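Carbohydrate binding protein, putative, CPB33A (Cellvibrio japonicus, PDB 5FJQ) acts as a copper-dependent lytic polysaccharide monooxygenase important for efficient chitin utilization, this chain being the AA10 monooxygenase domain of a longer protein. Local coordinates at residues Asn69-Gly72 against Met73-Ala76; Arg10-Gln13 against Cys14-Asn17; Leu38-Pro41 against Gln42-Ala45; Tyr56-Asp59 against Gly60-Cys63. All blocks are in the same frame, centred on the assembly; numbering follows the deposited sequence.

Contact 1 (Asn69-Gly72 against Met73-Ala76); sequences NLFG and MDLA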
loop_
_atom_site.group_PDB
_atom_site.type_symbol
_atom_site.label_atom_id
_atom_site.label_comp_id
_atom_site.label_asym_id
_atom_site.label_seq_id
_atom_site.Cartn_x
_atom_site.Cartn_y
_atom_site.Cartn_z
ATOM N N ASN A 69 -7.570 -7.602 -11.106
ATOM C CA ASN A 69 -7.288 -8.795 -10.311
ATOM C C ASN A 69 -6.874 -8.442 -8.813
ATOM O O ASN A 69 -6.486 -9.322 -8.048
ATOM C CB ASN A 69 -6.239 -9.694 -11.044
ATOM C CG ASN A 69 -4.816 -9.105 -11.074
ATOM O OD1 ASN A 69 -4.471 -8.184 -10.303
ATOM N ND2 ASN A 69 -3.927 -9.741 -11.855
ATOM N N LEU A 70 -6.992 -7.168 -8.432
ATOM C CA LEU A 70 -6.803 -6.714 -7.049
ATOM C C LEU A 70 -7.947 -5.794 -6.581
ATOM O O LEU A 70 -7.866 -5.184 -5.521
ATOM C CB LEU A 70 -5.502 -5.941 -6.892
ATOM C CG LEU A 70 -4.206 -6.686 -7.203
ATOM C CD1 LEU A 70 -3.089 -5.684 -7.398
ATOM C CD2 LEU A 70 -3.836 -7.751 -6.126
ATOM N N PHE A 71 -8.983 -5.682 -7.379
ATOM C CA PHE A 71 -10.160 -4.871 -7.023
ATOM C C PHE A 71 -10.747 -5.238 -5.631
ATOM O O PHE A 71 -11.403 -4.433 -5.017
ATOM C CB PHE A 71 -11.217 -4.998 -8.104
ATOM C CG PHE A 71 -11.031 -4.055 -9.281
ATOM C CD1 PHE A 71 -9.889 -3.211 -9.392
ATOM C CD2 PHE A 71 -11.967 -4.065 -10.326
ATOM C CE1 PHE A 71 -9.720 -2.359 -10.490
ATOM C CE2 PHE A 71 -11.805 -3.216 -11.428
ATOM C CZ PHE A 71 -10.675 -2.366 -11.504
ATOM N N GLY A 72 -10.429 -6.441 -5.114
ATOM C CA GLY A 72 -10.886 -6.907 -3.815
ATOM C C GLY A 72 -10.203 -6.036 -2.735
ATOM O O GLY A 72 -10.798 -5.716 -1.711
ATOM N N MET A 73 -8.984 -5.597 -3.067
ATOM C CA MET A 73 -8.175 -4.681 -2.244
ATOM C C MET A 73 -8.764 -3.294 -2.069
ATOM O O MET A 73 -8.354 -2.580 -1.116
ATOM C CB MET A 73 -6.695 -4.603 -2.725
ATOM C CG MET A 73 -5.952 -5.951 -2.744
ATOM S SD MET A 73 -5.778 -6.664 -1.098
ATOM C CE MET A 73 -7.193 -7.750 -1.057
ATOM N N ASP A 74 -9.771 -2.959 -2.901
ATOM C CA ASP A 74 -10.348 -1.635 -2.909
ATOM C C ASP A 74 -11.543 -1.488 -1.995
ATOM O O ASP A 74 -12.162 -0.383 -1.937
ATOM C CB ASP A 74 -10.706 -1.259 -4.319
ATOM C CG ASP A 74 -9.466 -0.962 -5.190
ATOM O OD1 ASP A 74 -8.491 -0.377 -4.678
ATOM O OD2 ASP A 74 -9.437 -1.284 -6.386
ATOM N N LEU A 75 -11.920 -2.585 -1.341
ATOM C CA LEU A 75 -13.180 -2.616 -0.521
ATOM C C LEU A 75 -12.982 -1.814 0.781
ATOM O O LEU A 75 -11.959 -1.990 1.400
ATOM C CB LEU A 75 -13.531 -4.071 -0.190
ATOM C CG LEU A 75 -13.932 -4.896 -1.430
ATOM C CD1 LEU A 75 -14.283 -6.329 -1.089
ATOM C CD2 LEU A 75 -15.023 -4.255 -2.237
ATOM N N ALA A 76 -13.938 -0.949 1.163
ATOM C CA ALA A 76 -13.976 -0.275 2.484
ATOM C C ALA A 76 -14.420 -1.253 3.595
ATOM O O ALA A 76 -15.534 -1.731 3.605
ATOM C CB ALA A 76 -14.938 0.914 2.406
#

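Contact 2 (Arg10-Gln13 against Cys14-Asn17); sequences RVIQ and CKEN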
loop_
_atom_site.group_PDB
_atom_site.type_symbol
_atom_site.label_atom_id
_atom_site.label_comp_id
_atom_site.label_asym_id
_atom_site.label_seq_id
_atom_site.Cartn_x
_atom_site.Cartn_y
_atom_site.Cartn_z
ATOM N N ARG A 10 -1.859 -4.969 2.824
ATOM C CA ARG A 10 -3.151 -5.625 2.630
ATOM C C ARG A 10 -3.060 -6.785 1.609
ATOM O O ARG A 10 -3.693 -7.827 1.834
ATOM C CB ARG A 10 -4.172 -4.597 2.124
ATOM C CG ARG A 10 -5.602 -5.073 2.299
ATOM C CD ARG A 10 -6.567 -4.002 1.921
ATOM N NE ARG A 10 -6.623 -2.886 2.845
ATOM C CZ ARG A 10 -7.419 -1.826 2.574
ATOM N NH1 ARG A 10 -8.163 -1.809 1.456
ATOM N NH2 ARG A 10 -7.514 -0.811 3.414
ATOM N N VAL A 11 -2.297 -6.591 0.501
ATOM C CA VAL A 11 -2.128 -7.669 -0.512
ATOM C C VAL A 11 -1.355 -8.848 0.192
ATOM O O VAL A 11 -1.593 -10.017 -0.082
ATOM C CB VAL A 11 -1.410 -7.236 -1.860
ATOM C CG1 VAL A 11 -2.244 -6.188 -2.599
ATOM C CG2 VAL A 11 0.044 -6.718 -1.639
ATOM N N ILE A 12 -0.545 -8.532 1.196
ATOM C CA ILE A 12 0.283 -9.622 1.880
ATOM C C ILE A 12 -0.498 -10.322 3.028
ATOM O O ILE A 12 -0.348 -11.559 3.332
ATOM C CB ILE A 12 1.615 -9.076 2.530
ATOM C CG1 ILE A 12 2.615 -8.546 1.473
ATOM C CG2 ILE A 12 2.282 -10.176 3.418
ATOM C CD1 ILE A 12 3.003 -9.502 0.380
ATOM N N GLN A 13 -1.239 -9.511 3.760
ATOM C CA GLN A 13 -2.179 -10.034 4.744
ATOM C C GLN A 13 -3.126 -11.027 4.063
ATOM O O GLN A 13 -3.295 -12.184 4.478
ATOM C CB GLN A 13 -2.941 -8.882 5.386
ATOM C CG GLN A 13 -2.093 -8.046 6.386
ATOM C CD GLN A 13 -1.785 -8.807 7.643
ATOM O OE1 GLN A 13 -2.004 -10.008 7.691
ATOM N NE2 GLN A 13 -1.255 -8.113 8.695
ATOM N N CYS A 14 -3.746 -10.591 3.025
ATOM C CA CYS A 14 -4.689 -11.541 2.390
ATOM C C CYS A 14 -4.019 -12.731 1.624
ATOM O O CYS A 14 -4.557 -13.861 1.659
ATOM C CB CYS A 14 -5.743 -10.806 1.611
ATOM S SG CYS A 14 -7.112 -10.067 2.584
ATOM N N LYS A 15 -2.860 -12.494 0.991
ATOM C CA LYS A 15 -2.127 -13.590 0.365
ATOM C C LYS A 15 -1.949 -14.721 1.352
ATOM O O LYS A 15 -2.325 -15.867 1.104
ATOM C CB LYS A 15 -0.777 -13.150 -0.223
ATOM C CG LYS A 15 0.164 -14.310 -0.507
ATOM C CD LYS A 15 1.375 -13.867 -1.300
ATOM C CE LYS A 15 2.432 -13.163 -0.408
ATOM N NZ LYS A 15 3.262 -14.228 0.301
ATOM N N GLU A 16 -1.489 -14.359 2.539
ATOM C CA GLU A 16 -1.071 -15.323 3.518
ATOM C C GLU A 16 -2.275 -15.975 4.188
ATOM O O GLU A 16 -2.164 -17.055 4.791
ATOM C CB GLU A 16 -0.251 -14.516 4.510
ATOM C CG GLU A 16 1.191 -14.328 4.040
ATOM C CD GLU A 16 2.046 -13.660 5.091
ATOM O OE1 GLU A 16 1.625 -13.633 6.263
ATOM O OE2 GLU A 16 3.129 -13.187 4.723
ATOM N N ASN A 17 -3.431 -15.319 4.119
ATOM C CA ASN A 17 -4.653 -15.922 4.643
ATOM C C ASN A 17 -5.219 -16.969 3.623
ATOM O O ASN A 17 -6.170 -17.694 3.957
ATOM C CB ASN A 17 -5.693 -14.857 4.925
ATOM C CG ASN A 17 -6.976 -15.428 5.538
ATOM O OD1 ASN A 17 -8.067 -15.391 4.915
ATOM N ND2 ASN A 17 -6.851 -15.971 6.761
#

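Contact 3 (Leu38-Pro41 against Gln42-Ala45); sequences LYTP and QEVA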
loop_
_atom_site.group_PDB
_atom_site.type_symbol
_atom_site.label_atom_id
_atom_site.label_comp_id
_atom_site.label_asym_id
_atom_site.label_seq_id
_atom_site.Cartn_x
_atom_site.Cartn_y
_atom_site.Cartn_z
ATOM N N LEU A 38 -3.177 -11.453 -6.120
ATOM C CA LEU A 38 -2.555 -11.619 -4.817
ATOM C C LEU A 38 -1.352 -12.529 -4.887
ATOM O O LEU A 38 -0.553 -12.570 -3.925
ATOM C CB LEU A 38 -3.538 -12.108 -3.734
ATOM C CG LEU A 38 -4.640 -11.191 -3.178
ATOM C CD1 LEU A 38 -5.567 -11.972 -2.276
ATOM C CD2 LEU A 38 -3.986 -10.048 -2.427
ATOM N N TYR A 39 -1.209 -13.256 -5.998
ATOM C CA TYR A 39 -0.019 -14.110 -6.247
ATOM C C TYR A 39 1.213 -13.267 -6.602
ATOM O O TYR A 39 2.358 -13.755 -6.666
ATOM C CB TYR A 39 -0.316 -15.004 -7.475
ATOM C CG TYR A 39 -1.062 -16.213 -7.074
ATOM C CD1 TYR A 39 -0.406 -17.293 -6.418
ATOM C CD2 TYR A 39 -2.428 -16.277 -7.251
ATOM C CE1 TYR A 39 -1.135 -18.399 -6.004
ATOM C CE2 TYR A 39 -3.149 -17.378 -6.849
ATOM C CZ TYR A 39 -2.497 -18.434 -6.254
ATOM O OH TYR A 39 -3.280 -19.479 -5.867
ATOM N N THR A 40 0.961 -12.004 -6.979
ATOM C CA THR A 40 2.065 -11.157 -7.496
ATOM C C THR A 40 2.017 -9.781 -6.788
ATOM O O THR A 40 1.852 -8.737 -7.421
ATOM C CB THR A 40 2.006 -10.954 -9.036
ATOM O OG1 THR A 40 0.761 -10.394 -9.364
ATOM C CG2 THR A 40 2.189 -12.218 -9.838
ATOM N N PRO A 41 2.112 -9.802 -5.447
ATOM C CA PRO A 41 2.074 -8.626 -4.564
ATOM C C PRO A 41 3.091 -7.521 -4.915
ATOM O O PRO A 41 2.840 -6.327 -4.624
ATOM C CB PRO A 41 2.383 -9.235 -3.198
ATOM C CG PRO A 41 3.189 -10.475 -3.503
ATOM C CD PRO A 41 2.409 -11.028 -4.693
ATOM N N GLN A 42 4.162 -7.911 -5.595
ATOM C CA GLN A 42 5.277 -7.035 -6.017
ATOM C C GLN A 42 4.966 -6.157 -7.257
ATOM O O GLN A 42 5.769 -5.291 -7.663
ATOM C CB GLN A 42 6.532 -7.889 -6.268
ATOM C CG GLN A 42 6.496 -8.741 -7.533
ATOM C CD GLN A 42 5.799 -10.110 -7.333
ATOM O OE1 GLN A 42 5.019 -10.323 -6.373
ATOM N NE2 GLN A 42 6.108 -11.059 -8.223
ATOM N N GLU A 43 3.793 -6.416 -7.842
ATOM C CA GLU A 43 3.369 -5.887 -9.084
ATOM C C GLU A 43 2.129 -4.992 -8.998
ATOM O O GLU A 43 1.313 -4.990 -9.920
ATOM C CB GLU A 43 2.972 -7.086 -9.873
ATOM C CG GLU A 43 3.234 -7.014 -11.307
ATOM C CD GLU A 43 3.376 -8.417 -11.833
ATOM O OE1 GLU A 43 4.467 -9.018 -11.593
ATOM O OE2 GLU A 43 2.392 -8.920 -12.412
ATOM N N VAL A 44 1.925 -4.282 -7.907
ATOM C CA VAL A 44 0.762 -3.419 -7.847
ATOM C C VAL A 44 1.306 -2.141 -8.455
ATOM O O VAL A 44 1.747 -1.212 -7.744
ATOM C CB VAL A 44 0.185 -3.298 -6.388
ATOM C CG1 VAL A 44 -1.013 -2.397 -6.312
ATOM C CG2 VAL A 44 -0.182 -4.652 -5.793
ATOM N N ALA A 45 1.302 -2.106 -9.794
ATOM C CA ALA A 45 2.251 -1.264 -10.559
ATOM C C ALA A 45 1.550 -0.420 -11.581
ATOM O O ALA A 45 0.545 -0.849 -12.132
ATOM C CB ALA A 45 3.310 -2.118 -11.267
HETATM O O HOH W 1 4.707 -13.662 -7.918
HETATM O O HOH W 2 3.498 -3.966 -5.687
#

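Contact 4 (Tyr56-Asp59 against Gly60-Cys63); sequences YIPD and GRLC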
loop_
_atom_site.group_PDB
_atom_site.type_symbol
_atom_site.label_atom_id
_atom_site.label_comp_id
_atom_site.label_asym_id
_atom_site.label_seq_id
_atom_site.Cartn_x
_atom_site.Cartn_y
_atom_site.Cartn_z
ATOM N N TYR A 56 -3.205 8.504 -13.175
ATOM C CA TYR A 56 -3.293 7.126 -13.601
ATOM C C TYR A 56 -4.229 6.268 -12.724
ATOM O O TYR A 56 -4.871 5.341 -13.259
ATOM C CB TYR A 56 -1.883 6.489 -13.642
ATOM C CG TYR A 56 -1.025 7.119 -14.705
ATOM C CD1 TYR A 56 -1.153 6.729 -16.040
ATOM C CD2 TYR A 56 -0.145 8.156 -14.399
ATOM C CE1 TYR A 56 -0.387 7.309 -17.014
ATOM C CE2 TYR A 56 0.642 8.752 -15.392
ATOM C CZ TYR A 56 0.509 8.324 -16.684
ATOM O OH TYR A 56 1.231 8.941 -17.710
ATOM N N ILE A 57 -4.268 6.553 -11.394
ATOM C CA ILE A 57 -5.111 5.830 -10.448
ATOM C C ILE A 57 -6.368 6.597 -9.997
ATOM O O ILE A 57 -6.252 7.619 -9.269
ATOM C CB ILE A 57 -4.320 5.409 -9.188
ATOM C CG1 ILE A 57 -3.059 4.577 -9.538
ATOM C CG2 ILE A 57 -5.273 4.825 -8.125
ATOM C CD1 ILE A 57 -2.142 4.397 -8.334
ATOM N N PRO A 58 -7.568 6.077 -10.349
ATOM C CA PRO A 58 -8.847 6.772 -9.962
ATOM C C PRO A 58 -9.034 6.736 -8.455
ATOM O O PRO A 58 -8.515 5.812 -7.818
ATOM C CB PRO A 58 -9.924 5.918 -10.679
ATOM C CG PRO A 58 -9.203 5.270 -11.830
ATOM C CD PRO A 58 -7.828 4.941 -11.266
ATOM N N ASP A 59 -9.735 7.679 -7.845
ATOM C CA ASP A 59 -10.109 7.444 -6.420
ATOM C C ASP A 59 -10.832 6.094 -6.265
ATOM O O ASP A 59 -11.554 5.645 -7.185
ATOM C CB ASP A 59 -11.041 8.525 -5.880
ATOM C CG ASP A 59 -10.369 9.855 -5.736
ATOM O OD1 ASP A 59 -9.323 9.993 -5.067
ATOM O OD2 ASP A 59 -10.934 10.810 -6.288
ATOM N N GLY A 60 -10.748 5.477 -5.108
ATOM C CA GLY A 60 -11.392 4.185 -4.927
ATOM C C GLY A 60 -10.588 3.059 -5.546
ATOM O O GLY A 60 -10.997 1.914 -5.447
ATOM N N ARG A 61 -9.462 3.378 -6.206
ATOM C CA ARG A 61 -8.564 2.355 -6.804
ATOM C C ARG A 61 -7.065 2.421 -6.322
ATOM O O ARG A 61 -6.129 1.914 -6.990
ATOM C CB ARG A 61 -8.678 2.376 -8.362
ATOM C CG ARG A 61 -10.043 1.999 -8.936
ATOM C CD ARG A 61 -10.532 0.613 -8.493
ATOM N NE ARG A 61 -11.866 0.311 -9.018
ATOM C CZ ARG A 61 -12.674 -0.651 -8.565
ATOM N NH1 ARG A 61 -12.296 -1.400 -7.551
ATOM N NH2 ARG A 61 -13.891 -0.827 -9.108
ATOM N N LEU A 62 -6.834 3.034 -5.149
ATOM C CA LEU A 62 -5.536 3.306 -4.705
ATOM C C LEU A 62 -4.892 1.953 -4.329
ATOM O O LEU A 62 -3.804 1.646 -4.756
ATOM C CB LEU A 62 -5.658 4.211 -3.513
ATOM C CG LEU A 62 -5.448 5.664 -3.860
ATOM C CD1 LEU A 62 -6.601 6.330 -4.601
ATOM C CD2 LEU A 62 -5.034 6.482 -2.616
ATOM N N CYS A 63 -5.667 1.080 -3.708
ATOM C CA CYS A 63 -5.101 -0.193 -3.262
ATOM C C CYS A 63 -4.847 -1.230 -4.350
ATOM O O CYS A 63 -4.008 -2.117 -4.150
ATOM C CB CYS A 63 -5.996 -0.776 -2.161
ATOM S SG CYS A 63 -6.106 0.194 -0.623
#

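Contact 1 (Asn69-Gly72 against Met73-Ala76)
L70 and M73 meet first through the backbone: M73 N reaches L70 O at 2.7 Å, with a bent N-H...O angle of 139°. One residue on, D74 N bonds to F71 O at 3.1 Å, coming from well above the carbonyl plane. L75 N closes on G72 O in a third bond, a weak one of 3.3 Å. Each amide therefore finds its acceptor three residues back, the pattern of a 3-10 helix; the 3-10 run ends at D74, and L75 turns to an extended backbone. This short helical turn belongs to the long insertion between strands 2-6 and 88-96 of the sandwich-like LPMO core, and L75 packs on helix 25-33 of the same insertion. Outside the turn, G72 has a backbone bond with G34, while M73 O and L75 O take weak bonds from R10 NH1 and W80 NE1. Carbon also covers the bonded carbonyls. M73 CB sits 3.1 Å from L70 O, and L75 CG lies 3.3 Å from G72 O. The buried carboxylate of D74 finds its partners outside the turn: OD2 in a salt bridge with R61, OD1 in a weak hydrogen bond from S64 N. That same OD2 lies 3.6 Å from F71 CD1, the carboxylate turned 44° against the ring, and R61 makes a cation-pi contact with F71 as well.

Contact 2 (Arg10-Gln13 against Cys14-Asn17)
R10 begins the run by offering its carbonyl to C14, with C14 N 3.0 Å from R10 O and a nearly straight N-H...O angle of 168°. Its long side chain leaves in another direction, the guanidinium group pairing with D176 and lying against W80. V11 comes next. Its O accepts K15 N at 3.0 Å and is roofed by K15 CB, while its side chain turns away to meet M73. I12 carries most of the side-chain contact. The carbonyl takes E16 N, and E16 CB lies just 3.2 Å from I12 O, so the first carbons of the glutamate cover the oxygen. Further out the two branches of I12 divide their neighbours. CD1 runs alongside K15, 3.8 Å from its CE, which the lysine chain, extended at first, places there by bending at chi3 (79°). CG2, set anti to the backbone N, approaches the carboxylate instead, 3.4 Å from E16 OE2; the glutamate is extended beyond CG and crosses the isoleucine at a slant. That same OE2 has its charge partner in K8. Q13 completes the set, with N17 N 3.2 Å from Q13 O, while N17 OD1 receives the amides of T23 and H24. Four successive bonds reaching back four residues are those of an alpha helix, here the 10-17 helix of the insertion that follows the first strand of the LPMO domain, tied to helix 25-33 by the disulfide from C14 to C27.

Contact 3 (Leu38-Pro41 against Gln42-Ala45)
The amide oxygen of Q42 stands over one face of the flat T40-P41 peptide group, the amide itself inclined to it, with OE1 3.1 Å from T40 C and equally close to P41 N, and P41 CD next to it at 3.2 Å. At the amide's nitrogen end, NE2 gives a hydrogen bond to a water that in turn donates to Y39 O. A second flat group, the carboxylate of E43, has T40 CB over its face, 4.0 Å from E43 CD. The backbone here is a type I beta turn, P41 and Q42 at its corners, closed by E43 N to T40 O at 3.1 Å. It leads into an inverse gamma turn centred on V44, just ahead of strand 45-47. Q42 can fold back over the turn since its CG sits between the backbone N and the carbonyl carbon (chi1 73°) and chi2 bends the chain again. The loop runs beside the copper site of the LPMO domain: the side chain of E43 is about 4 Å from that of the copper ligand H1, and that of Q42 about 7 Å from the copper ion. E43 OE2 also forms a long, weak ion pair with R67. V44 CG2 lies 3.6 Å from P41 O, and this same carbonyl oxygen takes a 2.7 Å bond from a water that accepts the amide hydrogen of V44 N.

Contact 4 (Tyr56-Asp59 against Gly60-Cys63)
I57 and R61 meet tightly where the chain enters and leaves a turn, I57 CG2 pressing to 3.2 Å of R61 O. That methyl is the branch anti to the backbone N (chi1 of the other branch is -55°), and this directs it at the carbonyl of R61. L62 fills in beside it, its CD1 4.1 Å from I57 CG2 and 3.8 Å from P58 O, so apolar carbon also lies against the P58 carbonyl oxygen. The backbone closes through R61 N to P58 O at 3.1 Å, the donor standing above the carbonyl plane and the N-H...O angle a bent 141°. This makes P58 to R61 a type II beta turn with D59 and G60 at its corners; G60 takes a positive phi of 78°, a conformation that leaves no room for a beta-carbon next to D59 O. The outer side is looser. The P58 ring touches only lightly, its CD 4.0 Å from R61 CB, slanting past the arginine stem. D59 is exposed and its side chain leads outward, though OD1 is held by W122 N, and I57 O takes the indole NE1 of the same tryptophan. R61, bent at chi2, turns its guanidinium group away from the turn. Beyond L62 the chain passes to C63, joined to C174 by a disulfide. D74 probably offsets the charge of R61, while the F71 ring gives it a further favourable contact, and both tie this turn to a neighbouring part of the insertion.

How the contacts relate
All four contacts lie in the insertion between strands 2-6 and 88-96, and all four touch one another. Contact 1 lies 10 Å, centre to centre, from contact 4, where M73 O is 3.1 Å from C63 CB, and 12 Å from contact 2, where M73 CG lies 3.7 Å from V11 CG1. Contact 3 joins it through L70 CD1 and V44 CG2, 3.5 Å apart, and meets the helix of contact 2 through P41 CB, 3.6 Å from I12 CD1. Even contacts 2 and 4, 19 Å apart, meet at R10 NH1 and C63 SG (3.5 Å). Contact 3 alone borders the copper site. The side chain of L70, in contact 1, is about 14 Å from the metal, and contact 4 lies away from it.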